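Local coordinates for protein fructokinase (Vibrio cholerae serotype O1, PDB 5EYN) that catalyses the ATP-dependent phosphorylation of fructose as a sugar kinase of the PfkB family within the ribokinase clan, at residues G25-D30 with S61-R66. Residues are numbered along the deposited sequence; the frame is centred on the assembly and turned at random.
Sequences GDAVVD and SAFFGR. With FRU (beta-D-fructofuranose), chain B.
In this ribokinase-type fold the chain leaves strand 21-24 of the central sheet, passes through Gly25 to Ala27 and enters strand 28-33 of the smaller sheet; the contact is where this connection runs by the neighbouring central strand 61-68. Phe63 meets it with the far end of its ring. Its CG stands anti to the backbone N (chi1 -172°), which carries CZ up to the connection, 3.5 Å from Gly25 O, while Asp26 C lies at the ring edge and Ala27 CB makes a looser apolar contact with Phe63 CZ at 4.3 Å. Pro47 of helix 46-56 and Leu80 of helix 71-82 also touch the Phe63 side chain. Beyond Phe63 the two backbones are joined through water. Gly25 O accepts a bond from each of two waters: one accepts from Arg66 N, 3.0 Å from the water oxygen, and the other accepts from Ala27 N and donates to Arg66 O at 2.8 Å. Asp26 in the connection and Asp30 on the strand after it both reach the bound fructose with their carboxylates. Asp26 OD1 receives the O1 hydroxyl at 2.6 Å, whereas Asp30 grips two hydroxyls, O3 on OD1 and O4 on OD2. Arg176 and Asp266 also bind this sugar. One phenylalanine ring and two waters lying between the backbones thus link strand 61-68 to a segment whose two carboxylates accept three fructose hydroxyls, consistent with holding the sugar in a fixed orientation.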
ATOM      1  N   GLY A  25      -7.297  12.984  11.534  1.00  7.20           N
ATOM      2  CA  GLY A  25      -6.567  12.895  10.287  1.00  6.75           C
ATOM      3  C   GLY A  25      -6.209  11.470   9.968  1.00  7.10           C
ATOM      4  O   GLY A  25      -7.032  10.569  10.126  1.00  7.28           O
ATOM      5  N   ASP A  26      -4.974  11.276   9.531  1.00  6.42           N
ATOM      6  CA  ASP A  26      -4.524   9.997   8.995  1.00  6.90           C
ATOM      7  C   ASP A  26      -3.696   9.195   9.972  1.00  6.96           C
ATOM      8  O   ASP A  26      -2.632   9.625  10.375  1.00  7.71           O
ATOM      9  CB  ASP A  26      -3.728  10.199   7.702  1.00  6.79           C
ATOM     10  CG  ASP A  26      -2.499  11.095   7.856  1.00  6.95           C
ATOM     11  OD1 ASP A  26      -1.430  10.726   7.277  1.00  7.41           O
ATOM     12  OD2 ASP A  26      -2.584  12.179   8.489  1.00  6.34           O
ATOM     13  N   ALA A  27      -4.228   8.039  10.334  1.00  7.21           N
ATOM     14  CA  ALA A  27      -3.449   6.974  10.940  1.00  7.48           C
ATOM     15  C   ALA A  27      -2.932   6.105   9.797  1.00  7.83           C
ATOM     16  O   ALA A  27      -3.689   5.728   8.909  1.00  9.70           O
ATOM     17  CB  ALA A  27      -4.309   6.172  11.904  1.00  8.66           C
ATOM     18  N   VAL A  28      -1.636   5.820   9.785  1.00  7.67           N
ATOM     19  CA  VAL A  28      -1.029   5.163   8.649  1.00  9.36           C
ATOM     20  C   VAL A  28      -0.061   4.104   9.101  1.00  8.47           C
ATOM     21  O   VAL A  28       0.468   4.170  10.205  1.00  9.35           O
ATOM     22  CB  VAL A  28      -0.263   6.139   7.755  1.00 11.58           C
ATOM     23  CG1 VAL A  28      -0.986   7.484   7.608  1.00 11.04           C
ATOM     24  CG2 VAL A  28       1.137   6.341   8.203  1.00 14.99           C
ATOM     25  N   VAL A  29       0.167   3.132   8.234  1.00  8.04           N
ATOM     26  CA  VAL A  29       1.280   2.218   8.430  1.00  8.04           C
ATOM     27  C   VAL A  29       2.466   2.710   7.621  1.00  7.78           C
ATOM     28  O   VAL A  29       2.395   2.831   6.391  1.00  8.51           O
ATOM     29  CB  VAL A  29       0.915   0.752   8.082  1.00  9.43           C
ATOM     30  CG1 VAL A  29       2.153  -0.116   8.027  1.00  9.89           C
ATOM     31  CG2 VAL A  29      -0.077   0.203   9.099  1.00 11.66           C
ATOM     32  N   ASP A  30       3.543   3.026   8.340  1.00  7.94           N
ATOM     33  CA  ASP A  30       4.811   3.396   7.741  1.00  8.48           C
ATOM     34  C   ASP A  30       5.658   2.130   7.582  1.00  8.71           C
ATOM     35  O   ASP A  30       5.969   1.428   8.558  1.00  9.39           O
ATOM     36  CB  ASP A  30       5.582   4.381   8.630  1.00  8.21           C
ATOM     37  CG  ASP A  30       4.983   5.782   8.668  1.00  7.95           C
ATOM     38  OD1 ASP A  30       4.360   6.220   7.679  1.00  8.16           O
ATOM     39  OD2 ASP A  30       5.220   6.467   9.690  1.00  8.39           O
ATOM     40  N   SER A  61      -5.538  12.247  25.373  1.00 11.59           N
ATOM     41  CA  SER A  61      -5.683  12.434  23.939  1.00 11.34           C
ATOM     42  C   SER A  61      -6.759  11.495  23.397  1.00  9.98           C
ATOM     43  O   SER A  61      -7.015  10.420  23.939  1.00 10.50           O
ATOM     44  CB  SER A  61      -4.342  12.248  23.223  1.00 12.32           C
ATOM     45  OG  SER A  61      -3.916  10.918  23.314  1.00 13.18           O
ATOM     46  N   ALA A  62      -7.402  11.935  22.325  1.00  9.61           N
ATOM     47  CA  ALA A  62      -8.499  11.200  21.710  1.00  9.05           C
ATOM     48  C   ALA A  62      -8.399  11.425  20.224  1.00  9.57           C
ATOM     49  O   ALA A  62      -8.064  12.520  19.806  1.00 10.74           O
ATOM     50  CB  ALA A  62      -9.838  11.698  22.236  1.00 11.54           C
ATOM     51  N   PHE A  63      -8.689  10.399  19.436  1.00  9.89           N
ATOM     52  CA  PHE A  63      -8.525  10.463  17.991  1.00  9.49           C
ATOM     53  C   PHE A  63      -9.866  10.252  17.326  1.00  9.56           C
ATOM     54  O   PHE A  63     -10.609   9.359  17.720  1.00 11.76           O
ATOM     55  CB  PHE A  63      -7.569   9.361  17.542  1.00  9.51           C
ATOM     56  CG  PHE A  63      -7.161   9.434  16.093  1.00  9.77           C
ATOM     57  CD1 PHE A  63      -5.975  10.042  15.743  1.00 10.82           C
ATOM     58  CD2 PHE A  63      -7.943   8.886  15.094  1.00 11.49           C
ATOM     59  CE1 PHE A  63      -5.575  10.109  14.439  1.00 11.66           C
ATOM     60  CE2 PHE A  63      -7.545   8.959  13.777  1.00 11.59           C
ATOM     61  CZ  PHE A  63      -6.355   9.567  13.455  1.00 11.21           C
ATOM     62  N   PHE A  64     -10.190  11.083  16.338  1.00  8.84           N
ATOM     63  CA  PHE A  64     -11.331  10.808  15.480  1.00  9.34           C
ATOM     64  C   PHE A  64     -10.918  10.855  14.032  1.00  9.69           C
ATOM     65  O   PHE A  64     -10.140  11.710  13.613  1.00  9.30           O
ATOM     66  CB  PHE A  64     -12.551  11.717  15.763  1.00  9.86           C
ATOM     67  CG  PHE A  64     -12.403  13.175  15.364  1.00  9.11           C
ATOM     68  CD1 PHE A  64     -12.885  13.632  14.137  1.00  8.59           C
ATOM     69  CD2 PHE A  64     -11.877  14.106  16.245  1.00  9.74           C
ATOM     70  CE1 PHE A  64     -12.812  14.985  13.794  1.00  8.21           C
ATOM     71  CE2 PHE A  64     -11.797  15.459  15.899  1.00  9.09           C
ATOM     72  CZ  PHE A  64     -12.275  15.891  14.670  1.00  8.95           C
ATOM     73  N   GLY A  65     -11.427   9.903  13.267  1.00  9.99           N
ATOM     74  CA  GLY A  65     -11.050   9.795  11.875  1.00  9.60           C
ATOM     75  C   GLY A  65     -11.463   8.455  11.310  1.00  9.97           C
ATOM     76  O   GLY A  65     -12.174   7.682  11.960  1.00 12.47           O
ATOM     77  N   ARG A  66     -11.038   8.198  10.079  1.00  9.35           N
ATOM     78  CA  ARG A  66     -11.318   6.937   9.410  1.00  8.80           C
ATOM     79  C   ARG A  66     -10.045   6.241   8.992  1.00  8.75           C
ATOM     80  O   ARG A  66      -9.132   6.856   8.443  1.00  9.42           O
ATOM     81  CB  ARG A  66     -12.140   7.135   8.144  1.00 11.07           C
ATOM     82  CG  ARG A  66     -13.525   7.646   8.389  1.00 11.42           C
ATOM     83  CD  ARG A  66     -14.373   7.665   7.140  1.00 12.30           C
ATOM     84  NE  ARG A  66     -15.694   8.149   7.496  1.00 15.64           N
ATOM     85  CZ  ARG A  66     -16.844   7.588   7.149  1.00 19.91           C
ATOM     86  NH1 ARG A  66     -16.876   6.494   6.394  1.00 23.43           N
ATOM     87  NH2 ARG A  66     -17.980   8.139   7.551  1.00 22.39           N
TER
HETATM   88  C1  FRU B 401       1.833  11.309   7.072  1.00  6.80           C
HETATM   89  C2  FRU B 401       3.242  10.938   7.515  1.00  6.46           C
HETATM   90  C3  FRU B 401       3.442   9.546   8.078  1.00  6.44           C
HETATM   91  C4  FRU B 401       4.434   9.718   9.182  1.00  6.88           C
HETATM   92  C5  FRU B 401       4.169  11.118   9.610  1.00  7.15           C
HETATM   93  C6  FRU B 401       5.385  11.851  10.121  1.00  7.64           C
HETATM   94  O1  FRU B 401       0.963  11.381   8.159  1.00  7.27           O
HETATM   95  O2  FRU B 401       4.061  11.098   6.396  1.00  7.36           O
HETATM   96  O3  FRU B 401       3.832   8.707   7.032  1.00  7.27           O
HETATM   97  O4  FRU B 401       4.242   8.853  10.249  1.00  7.26           O
HETATM   98  O5  FRU B 401       3.610  11.831   8.519  1.00  7.26           O
HETATM   99  O6  FRU B 401       5.075  13.172  10.489  1.00  8.74           O
HETATM  100  O   HOH W   1      -9.700  10.675   9.197  1.00  8.73           O
HETATM  101  O   HOH W   2      -7.045   7.789   9.978  1.00  9.17           O